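Side-chain contacts in putative glycosyl hydrolase (Bacteroides thetaiotaomicron VPI-5482, PDB 3K11), which is of unknown function but probably acts as a glycoside hydrolase of the family 88 type: residues Y182-G187 against W252-T257; L278-P283 against K342-A347; I331-L336 against A408-L413. All blocks are in the same frame, centred on the assembly; numbering follows the deposited sequence.

Contact 1. Residues Y182-G187 against W252-T257. With EDO (1,2-ethanediol), chain G.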
loop_
_atom_site.group_PDB
_atom_site.type_symbol
_atom_site.label_atom_id
_atom_site.label_comp_id
_atom_site.label_asym_id
_atom_site.label_seq_id
_atom_site.Cartn_x
_atom_site.Cartn_y
_atom_site.Cartn_z
ATOM N N TYR A 182 1.006 23.469 -29.625
ATOM C CA TYR A 182 -0.358 23.589 -29.154
ATOM C C TYR A 182 -0.390 23.831 -27.639
ATOM O O TYR A 182 0.427 23.280 -26.874
ATOM C CB TYR A 182 -1.134 22.310 -29.436
ATOM C CG TYR A 182 -2.600 22.437 -29.085
ATOM C CD1 TYR A 182 -3.454 23.152 -29.898
ATOM C CD2 TYR A 182 -3.135 21.844 -27.964
ATOM C CE1 TYR A 182 -4.791 23.313 -29.570
ATOM C CE2 TYR A 182 -4.474 21.989 -27.639
ATOM C CZ TYR A 182 -5.293 22.747 -28.437
ATOM O OH TYR A 182 -6.618 22.906 -28.157
ATOM N N ARG A 183 -1.332 24.684 -27.233
ATOM C CA ARG A 183 -1.508 25.022 -25.822
ATOM C C ARG A 183 -2.992 25.052 -25.489
ATOM O O ARG A 183 -3.834 25.288 -26.362
ATOM C CB ARG A 183 -0.968 26.406 -25.546
ATOM C CG ARG A 183 0.550 26.571 -25.745
ATOM C CD ARG A 183 0.831 27.984 -25.916
ATOM N NE ARG A 183 2.233 28.404 -26.118
ATOM C CZ ARG A 183 2.991 29.052 -25.215
ATOM N NH1 ARG A 183 2.564 29.266 -23.964
ATOM N NH2 ARG A 183 4.199 29.484 -25.559
ATOM N N LEU A 184 -3.289 24.878 -24.205
ATOM C CA LEU A 184 -4.627 25.120 -23.673
ATOM C C LEU A 184 -4.948 26.600 -23.784
ATOM O O LEU A 184 -4.069 27.400 -24.110
ATOM C CB LEU A 184 -4.711 24.706 -22.190
ATOM C CG LEU A 184 -4.518 23.240 -21.770
ATOM C CD1 LEU A 184 -4.779 23.056 -20.267
ATOM C CD2 LEU A 184 -5.374 22.291 -22.602
ATOM N N ALA A 185 -6.193 26.988 -23.500
ATOM C CA ALA A 185 -6.593 28.402 -23.591
ATOM C C ALA A 185 -5.715 29.299 -22.709
ATOM O O ALA A 185 -5.357 30.433 -23.098
ATOM C CB ALA A 185 -8.077 28.574 -23.225
ATOM N N ASP A 186 -5.328 28.773 -21.554
ATOM C CA ASP A 186 -4.509 29.505 -20.616
ATOM C C ASP A 186 -3.020 29.473 -20.928
ATOM O O ASP A 186 -2.226 29.993 -20.153
ATOM C CB ASP A 186 -4.767 29.035 -19.210
ATOM C CG ASP A 186 -4.168 27.689 -18.913
ATOM O OD1 ASP A 186 -3.577 27.027 -19.789
ATOM O OD2 ASP A 186 -4.315 27.292 -17.757
ATOM N N GLY A 187 -2.639 28.878 -22.051
ATOM C CA GLY A 187 -1.244 28.928 -22.506
ATOM C C GLY A 187 -0.448 27.692 -22.141
ATOM O O GLY A 187 0.671 27.541 -22.592
ATOM N N TRP A 252 -3.824 14.314 -17.725
ATOM C CA TRP A 252 -4.978 15.159 -17.346
ATOM C C TRP A 252 -5.701 15.571 -18.608
ATOM O O TRP A 252 -5.164 16.319 -19.402
ATOM C CB TRP A 252 -4.489 16.409 -16.613
ATOM C CG TRP A 252 -5.547 17.281 -16.027
ATOM C CD1 TRP A 252 -6.086 17.203 -14.758
ATOM C CD2 TRP A 252 -6.161 18.432 -16.653
ATOM N NE1 TRP A 252 -7.006 18.203 -14.585
ATOM C CE2 TRP A 252 -7.055 18.977 -15.727
ATOM C CE3 TRP A 252 -6.016 19.044 -17.910
ATOM C CZ2 TRP A 252 -7.802 20.119 -16.003
ATOM C CZ3 TRP A 252 -6.742 20.182 -18.162
ATOM C CH2 TRP A 252 -7.644 20.678 -17.237
ATOM N N VAL A 253 -6.939 15.109 -18.751
ATOM C CA VAL A 253 -7.774 15.447 -19.906
ATOM C C VAL A 253 -8.790 16.497 -19.490
ATOM O O VAL A 253 -9.602 16.297 -18.586
ATOM C CB VAL A 253 -8.499 14.195 -20.479
ATOM C CG1 VAL A 253 -9.437 14.590 -21.643
ATOM C CG2 VAL A 253 -7.407 13.164 -20.956
ATOM N N GLU A 254 -8.781 17.612 -20.183
ATOM C CA GLU A 254 -9.568 18.769 -19.728
ATOM C C GLU A 254 -11.039 18.482 -19.615
ATOM O O GLU A 254 -11.660 18.918 -18.661
ATOM C CB GLU A 254 -9.339 19.942 -20.645
ATOM C CG GLU A 254 -10.024 21.263 -20.251
ATOM C CD GLU A 254 -9.726 22.312 -21.297
ATOM O OE1 GLU A 254 -10.295 22.214 -22.416
ATOM O OE2 GLU A 254 -8.900 23.221 -20.995
ATOM N N SER A 255 -11.597 17.724 -20.552
ATOM C CA SER A 255 -13.037 17.457 -20.526
ATOM C C SER A 255 -13.506 16.504 -19.445
ATOM O O SER A 255 -14.714 16.458 -19.124
ATOM C CB SER A 255 -13.516 16.904 -21.848
ATOM O OG SER A 255 -13.060 15.579 -22.098
ATOM N N SER A 256 -12.596 15.716 -18.908
ATOM C CA SER A 256 -12.994 14.682 -17.955
ATOM C C SER A 256 -13.426 15.256 -16.606
ATOM O O SER A 256 -12.784 16.142 -16.066
ATOM C CB SER A 256 -11.896 13.628 -17.745
ATOM O OG SER A 256 -11.706 12.816 -18.895
ATOM N N THR A 257 -14.496 14.714 -16.042
ATOM C CA THR A 257 -15.037 15.233 -14.812
ATOM C C THR A 257 -14.315 14.682 -13.587
ATOM O O THR A 257 -14.451 15.226 -12.507
ATOM C CB THR A 257 -16.574 14.997 -14.744
ATOM O OG1 THR A 257 -16.835 13.617 -14.996
ATOM C CG2 THR A 257 -17.330 15.836 -15.832
HETATM C C1 EDO G . -20.726 13.467 -14.791
HETATM O O1 EDO G . -20.308 14.834 -14.808
HETATM C C2 EDO G . -20.512 12.848 -16.169
HETATM O O2 EDO G . -19.110 12.713 -16.372
HETATM O O HOH W 1 -8.300 25.179 -22.677
#
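Trp252 meets Leu184 at the end of strand 247-253: the methyl CD1 of Leu184 lies 4.1 Å from CZ3 of the indole, approaching obliquely, and forms the apolar part of a small contact. Trp252 swings its indole out with chi1 at -173°, CG opposite the backbone N, which brings the six-membered ring to the turn that carries Leu184; the ring also stacks on His259. After Val253 the chain leaves the strand through a type I beta turn closed by Ser256 N and Val253 O at 3.1 Å. Residues 182-187 make a second type I turn, from Leu184 to Gly187, with Arg183 NH1 reaching a lone pair of Gly187 O at 2.9 Å. Trp252 and Val253 end the middle strand of the three-stranded antiparallel sheet 198-200, 247-253 and 241-242, an addition to the helical hairpins of this family's fold, and loop 182-187 lies beside it. Glu254, extended, reaches toward Leu184 from the opposite direction and places OE2 4.0 Å from methyl CD2. The same oxygen accepts from a water at 2.7 Å, and that water in turn accepts from Ala185 N at 2.9 Å, while OE1 is held by Asn197 ND2. Ser256 OG bonds to Asp346 of a second subunit. Thr257 OG1 shares a 2.8 Å hydrogen bond with O2 of an ethanediol, probably a crystallisation additive.

Contact 2. Residues L278-P283 against K342-A347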
loop_
_atom_site.group_PDB
_atom_site.type_symbol
_atom_site.label_atom_id
_atom_site.label_comp_id
_atom_site.label_asym_id
_atom_site.label_seq_id
_atom_site.Cartn_x
_atom_site.Cartn_y
_atom_site.Cartn_z
ATOM N N LEU A 278 14.453 24.381 -13.471
ATOM C CA LEU A 278 13.882 25.713 -13.246
ATOM C C LEU A 278 14.519 26.400 -12.057
ATOM O O LEU A 278 14.907 27.558 -12.142
ATOM C CB LEU A 278 12.359 25.605 -13.081
ATOM C CG LEU A 278 11.568 26.888 -12.873
ATOM C CD1 LEU A 278 11.874 27.881 -13.966
ATOM C CD2 LEU A 278 10.045 26.592 -12.771
ATOM N N LEU A 279 14.665 25.673 -10.952
ATOM C CA LEU A 279 15.322 26.235 -9.782
ATOM C C LEU A 279 16.833 26.546 -9.983
ATOM O O LEU A 279 17.416 27.415 -9.297
ATOM C CB LEU A 279 15.033 25.378 -8.547
ATOM C CG LEU A 279 13.616 25.406 -8.026
ATOM C CD1 LEU A 279 13.428 24.259 -7.089
ATOM C CD2 LEU A 279 13.238 26.761 -7.377
ATOM N N ASP A 280 17.468 25.867 -10.949
ATOM C CA ASP A 280 18.827 26.225 -11.339
ATOM C C ASP A 280 18.881 27.592 -11.987
ATOM O O ASP A 280 19.913 28.239 -11.978
ATOM C CB ASP A 280 19.373 25.208 -12.349
ATOM C CG ASP A 280 19.821 23.891 -11.702
ATOM O OD1 ASP A 280 19.995 23.813 -10.452
ATOM O OD2 ASP A 280 20.047 22.916 -12.488
ATOM N N VAL A 281 17.785 28.036 -12.591
ATOM C CA VAL A 281 17.790 29.298 -13.373
ATOM C C VAL A 281 17.199 30.480 -12.599
ATOM O O VAL A 281 17.693 31.607 -12.678
ATOM C CB VAL A 281 17.019 29.096 -14.681
ATOM C CG1 VAL A 281 16.889 30.381 -15.444
ATOM C CG2 VAL A 281 17.708 28.033 -15.584
ATOM N N LEU A 282 16.121 30.251 -11.854
ATOM C CA LEU A 282 15.447 31.349 -11.179
ATOM C C LEU A 282 16.363 32.067 -10.209
ATOM O O LEU A 282 17.006 31.421 -9.393
ATOM C CB LEU A 282 14.249 30.877 -10.331
ATOM C CG LEU A 282 13.037 30.305 -11.066
ATOM C CD1 LEU A 282 11.951 29.926 -10.059
ATOM C CD2 LEU A 282 12.507 31.311 -12.176
ATOM N N PRO A 283 16.346 33.400 -10.243
ATOM C CA PRO A 283 16.988 34.196 -9.194
ATOM C C PRO A 283 16.477 33.763 -7.851
ATOM O O PRO A 283 15.320 33.393 -7.741
ATOM C CB PRO A 283 16.530 35.616 -9.510
ATOM C CG PRO A 283 16.295 35.611 -10.981
ATOM C CD PRO A 283 15.765 34.243 -11.306
ATOM N N LYS A 342 22.736 21.692 -3.788
ATOM C CA LYS A 342 22.265 23.088 -3.895
ATOM C C LYS A 342 21.782 23.693 -2.607
ATOM O O LYS A 342 21.537 24.877 -2.562
ATOM C CB LYS A 342 21.146 23.214 -4.951
ATOM C CG LYS A 342 21.592 22.896 -6.336
ATOM C CD LYS A 342 22.420 24.028 -7.005
ATOM C CE LYS A 342 21.572 25.116 -7.559
ATOM N NZ LYS A 342 22.382 25.976 -8.471
ATOM N N GLY A 343 21.644 22.906 -1.559
ATOM C CA GLY A 343 21.142 23.381 -0.281
ATOM C C GLY A 343 19.631 23.438 -0.211
ATOM O O GLY A 343 19.110 24.084 0.681
ATOM N N TRP A 344 18.921 22.793 -1.143
ATOM C CA TRP A 344 17.451 22.821 -1.165
ATOM C C TRP A 344 16.791 21.821 -0.224
ATOM O O TRP A 344 15.709 22.083 0.299
ATOM C CB TRP A 344 16.928 22.556 -2.565
ATOM C CG TRP A 344 17.436 23.482 -3.595
ATOM C CD1 TRP A 344 17.910 24.728 -3.442
ATOM C CD2 TRP A 344 17.437 23.222 -5.004
ATOM N NE1 TRP A 344 18.247 25.261 -4.668
ATOM C CE2 TRP A 344 17.971 24.338 -5.637
ATOM C CE3 TRP A 344 17.057 22.131 -5.775
ATOM C CZ2 TRP A 344 18.109 24.405 -7.004
ATOM C CZ3 TRP A 344 17.210 22.180 -7.145
ATOM C CH2 TRP A 344 17.756 23.302 -7.744
ATOM N N ILE A 345 17.442 20.685 0.001
ATOM C CA ILE A 345 16.946 19.654 0.915
ATOM C C ILE A 345 18.069 19.152 1.797
ATOM O O ILE A 345 19.250 19.386 1.574
ATOM C CB ILE A 345 16.211 18.487 0.128
ATOM C CG1 ILE A 345 17.216 17.571 -0.608
ATOM C CG2 ILE A 345 15.083 19.034 -0.782
ATOM C CD1 ILE A 345 16.585 16.407 -1.434
ATOM N N ASP A 346 17.669 18.500 2.874
ATOM C CA ASP A 346 18.554 18.102 3.932
ATOM C C ASP A 346 19.423 16.902 3.622
ATOM O O ASP A 346 18.951 15.853 3.162
ATOM C CB ASP A 346 17.686 17.794 5.150
ATOM C CG ASP A 346 18.471 17.646 6.401
ATOM O OD1 ASP A 346 18.917 18.684 6.992
ATOM O OD2 ASP A 346 18.620 16.475 6.801
ATOM N N ALA A 347 20.716 17.037 3.899
ATOM C CA ALA A 347 21.674 15.966 3.594
ATOM C C ALA A 347 21.494 14.743 4.489
ATOM O O ALA A 347 21.666 13.618 4.025
ATOM C CB ALA A 347 23.110 16.498 3.671
HETATM O O HOH W 2 19.928 27.931 -8.139
HETATM O O HOH W 3 22.230 27.423 -10.923
#
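Leu279, on the last turns of helix 265-281, sets its CB 3.5 Å from CH2 of Trp344 and its methyl CD1 over one face of the indole. Lys342 CB, two residues earlier in the same segment as the ring, backs the opposite face toward the rim. Met293 of helix 289-304 also touches Trp344. Replacing Trp344 with an alanine is likely to open a gap beside Leu279 CB and take away the ring against which Lys342 CB lies. At Asp280, OD1 stands 3.6 Å from Trp344 CH2, the carboxylate turned 41° from the ring plane. Lys342 precedes the Schellman motif at Gly343, where the chain turns toward helix 347-362; bends at chi2 and chi3 (-77° and -81°) fold its chain back toward Asp280. CE comes within 3.5 Å of OD1. Two waters link NZ to the helix end: one, held weakly by NZ, donates to Leu279 O, the other to Asp280 O. Leu279 against the indole thus joins the segments by apolar contact, while the ammonium is tied by waters to backbone carbonyls and reaches Asp280 OD1 only in a long salt bridge, NZ to OD1 3.8 Å, the acid's hydrogen bond going to His338 NE2.

Contact 3. Residues I331-L336 against A408-L413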
loop_
_atom_site.group_PDB
_atom_site.type_symbol
_atom_site.label_atom_id
_atom_site.label_comp_id
_atom_site.label_asym_id
_atom_site.label_seq_id
_atom_site.Cartn_x
_atom_site.Cartn_y
_atom_site.Cartn_z
ATOM N N ILE A 331 16.832 9.182 -12.447
ATOM C CA ILE A 331 16.360 10.562 -12.399
ATOM C C ILE A 331 16.207 11.029 -10.927
ATOM O O ILE A 331 16.705 12.120 -10.577
ATOM C CB ILE A 331 15.031 10.796 -13.140
ATOM C CG1 ILE A 331 15.153 10.526 -14.659
ATOM C CG2 ILE A 331 14.539 12.245 -12.889
ATOM C CD1 ILE A 331 13.758 10.289 -15.371
ATOM N N TYR A 332 15.557 10.238 -10.084
ATOM C CA TYR A 332 15.396 10.620 -8.690
ATOM C C TYR A 332 16.718 10.778 -7.988
ATOM O O TYR A 332 16.904 11.708 -7.184
ATOM C CB TYR A 332 14.548 9.648 -7.909
ATOM C CG TYR A 332 13.151 9.462 -8.492
ATOM C CD1 TYR A 332 12.418 10.538 -8.984
ATOM C CD2 TYR A 332 12.543 8.231 -8.484
ATOM C CE1 TYR A 332 11.135 10.353 -9.498
ATOM C CE2 TYR A 332 11.248 8.041 -9.000
ATOM C CZ TYR A 332 10.569 9.103 -9.515
ATOM O OH TYR A 332 9.303 8.932 -10.060
ATOM N N VAL A 333 17.629 9.861 -8.240
ATOM C CA VAL A 333 18.983 9.969 -7.625
ATOM C C VAL A 333 19.633 11.306 -8.025
ATOM O O VAL A 333 20.207 11.989 -7.181
ATOM C CB VAL A 333 19.888 8.774 -8.019
ATOM C CG1 VAL A 333 21.366 8.986 -7.600
ATOM C CG2 VAL A 333 19.330 7.451 -7.379
ATOM N N TYR A 334 19.580 11.645 -9.305
ATOM C CA TYR A 334 20.131 12.918 -9.746
ATOM C C TYR A 334 19.453 14.050 -8.983
ATOM O O TYR A 334 20.118 14.953 -8.480
ATOM C CB TYR A 334 19.977 13.187 -11.252
ATOM C CG TYR A 334 20.205 14.662 -11.525
ATOM C CD1 TYR A 334 21.488 15.201 -11.510
ATOM C CD2 TYR A 334 19.141 15.542 -11.722
ATOM C CE1 TYR A 334 21.683 16.552 -11.696
ATOM C CE2 TYR A 334 19.342 16.926 -11.883
ATOM C CZ TYR A 334 20.620 17.406 -11.877
ATOM O OH TYR A 334 20.869 18.747 -12.066
ATOM N N CYS A 335 18.125 14.061 -8.994
ATOM C CA CYS A 335 17.430 15.183 -8.391
ATOM C C CYS A 335 17.762 15.353 -6.922
ATOM O O CYS A 335 17.882 16.463 -6.439
ATOM C CB CYS A 335 15.939 15.024 -8.521
ATOM S SG CYS A 335 15.428 15.191 -10.274
ATOM N N LEU A 336 17.830 14.240 -6.211
ATOM C CA LEU A 336 18.081 14.281 -4.776
ATOM C C LEU A 336 19.492 14.738 -4.479
ATOM O O LEU A 336 19.696 15.636 -3.637
ATOM C CB LEU A 336 17.775 12.927 -4.146
ATOM C CG LEU A 336 16.329 12.466 -4.118
ATOM C CD1 LEU A 336 16.266 10.962 -3.702
ATOM C CD2 LEU A 336 15.389 13.403 -3.243
ATOM N N ALA A 408 27.228 11.691 -12.200
ATOM C CA ALA A 408 27.940 12.968 -12.128
ATOM C C ALA A 408 27.642 13.718 -10.840
ATOM O O ALA A 408 28.548 14.254 -10.202
ATOM C CB ALA A 408 27.561 13.844 -13.315
ATOM N N GLU A 409 26.371 13.743 -10.462
ATOM C CA GLU A 409 25.934 14.475 -9.294
ATOM C C GLU A 409 26.284 13.747 -8.001
ATOM O O GLU A 409 26.650 14.372 -6.968
ATOM C CB GLU A 409 24.415 14.746 -9.377
ATOM C CG GLU A 409 23.971 15.923 -8.560
ATOM C CD GLU A 409 24.497 17.261 -9.051
ATOM O OE1 GLU A 409 24.922 17.360 -10.194
ATOM O OE2 GLU A 409 24.483 18.191 -8.251
HETATM N N MSE A 410 26.253 12.429 -8.041
HETATM C CA MSE A 410 26.747 11.655 -6.898
HETATM C C MSE A 410 28.226 11.891 -6.636
HETATM O O MSE A 410 28.655 11.981 -5.468
HETATM C CB MSE A 410 26.487 10.143 -7.082
HETATM C CG MSE A 410 25.058 9.692 -6.930
HETATM SE SE MSE A 410 24.335 9.981 -5.211
HETATM C CE MSE A 410 25.690 9.210 -4.136
ATOM N N ILE A 411 29.025 12.062 -7.677
ATOM C CA ILE A 411 30.449 12.368 -7.479
ATOM C C ILE A 411 30.604 13.692 -6.731
ATOM O O ILE A 411 31.384 13.762 -5.760
ATOM C CB ILE A 411 31.233 12.354 -8.825
ATOM C CG1 ILE A 411 31.336 10.901 -9.323
ATOM C CG2 ILE A 411 32.666 13.052 -8.726
ATOM C CD1 ILE A 411 31.666 10.732 -10.863
ATOM N N ARG A 412 29.856 14.720 -7.154
ATOM C CA ARG A 412 29.860 16.011 -6.448
ATOM C C ARG A 412 29.474 15.814 -4.992
ATOM O O ARG A 412 30.153 16.297 -4.088
ATOM C CB ARG A 412 28.863 16.980 -7.076
ATOM C CG ARG A 412 28.729 18.325 -6.352
ATOM C CD ARG A 412 29.849 19.229 -6.708
ATOM N NE ARG A 412 29.580 19.981 -7.936
ATOM C CZ ARG A 412 30.519 20.534 -8.710
ATOM N NH1 ARG A 412 31.826 20.400 -8.437
ATOM N NH2 ARG A 412 30.154 21.206 -9.794
ATOM N N LEU A 413 28.362 15.123 -4.780
ATOM C CA LEU A 413 27.854 14.883 -3.408
ATOM C C LEU A 413 28.893 14.182 -2.531
ATOM O O LEU A 413 29.177 14.597 -1.371
ATOM C CB LEU A 413 26.558 14.054 -3.483
ATOM C CG LEU A 413 25.813 13.749 -2.170
ATOM C CD1 LEU A 413 25.331 15.052 -1.492
ATOM C CD2 LEU A 413 24.641 12.777 -2.393
#
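Helix 326-342 packs against helix 400-416 in the buried interior of the helical domain, where Val333 and Tyr334 of one face Glu409 and Met410 of the other. The backbones come near at Tyr334 and Glu409, whose CA atoms are 6.0 Å apart. Tyr334 CD1 lies 3.7 Å from Glu409 CB, the methylene meeting the ring obliquely. Further out, CE1 of the same ring approaches Glu409 OE1, also at 3.7 Å, and the carboxylate stands nearly upright to the ring, 77° between the planes. A bend in the glutamate (chi2 66°) carries the acid group alongside the ring instead of away from it. The two segments run roughly parallel, so they are not the two arms of one hairpin, within what is probably the (alpha/alpha)6 barrel of the six-hairpin glycosidases; between residues 331-336 and 408-413 no hydrogen bond crosses. The buried acid has polar partners nonetheless: OE2 is hydrogen-bonded to Asn341 ND2 and His338 ND1, both on helix 326-342. The ring of Tyr334 also meets those of Trp405 and His338. At the neighbouring positions, Val333 CG1 touches the selenomethionine Met410, 3.8 Å from CG and 3.9 Å from SE, the two side chains crossing at about a right angle. Met410 also packs on Ala354 and Trp358 of helix 347-362.

Contact 1 closes along the chain before the other two open, and it sits apart, its centre 30 Å from contact 2 and 34 Å from contact 3, on the small sheet at the edge of the chain. Strand 247-253 leads onward to helix 265-281, which carries the first segment of contact 2. Contacts 2 and 3 have centres 13 Å apart, alternate along the chain and share helix 326-342: Ile345 CD1 lies 3.7 Å from Leu336 CD2, and His338 bonds to Asp280 and Glu409. They thus tie neighbouring helices of the helical domain together, whereas Ser256 of contact 1 and Asp346 of contact 2 pair between subunits of the assembly.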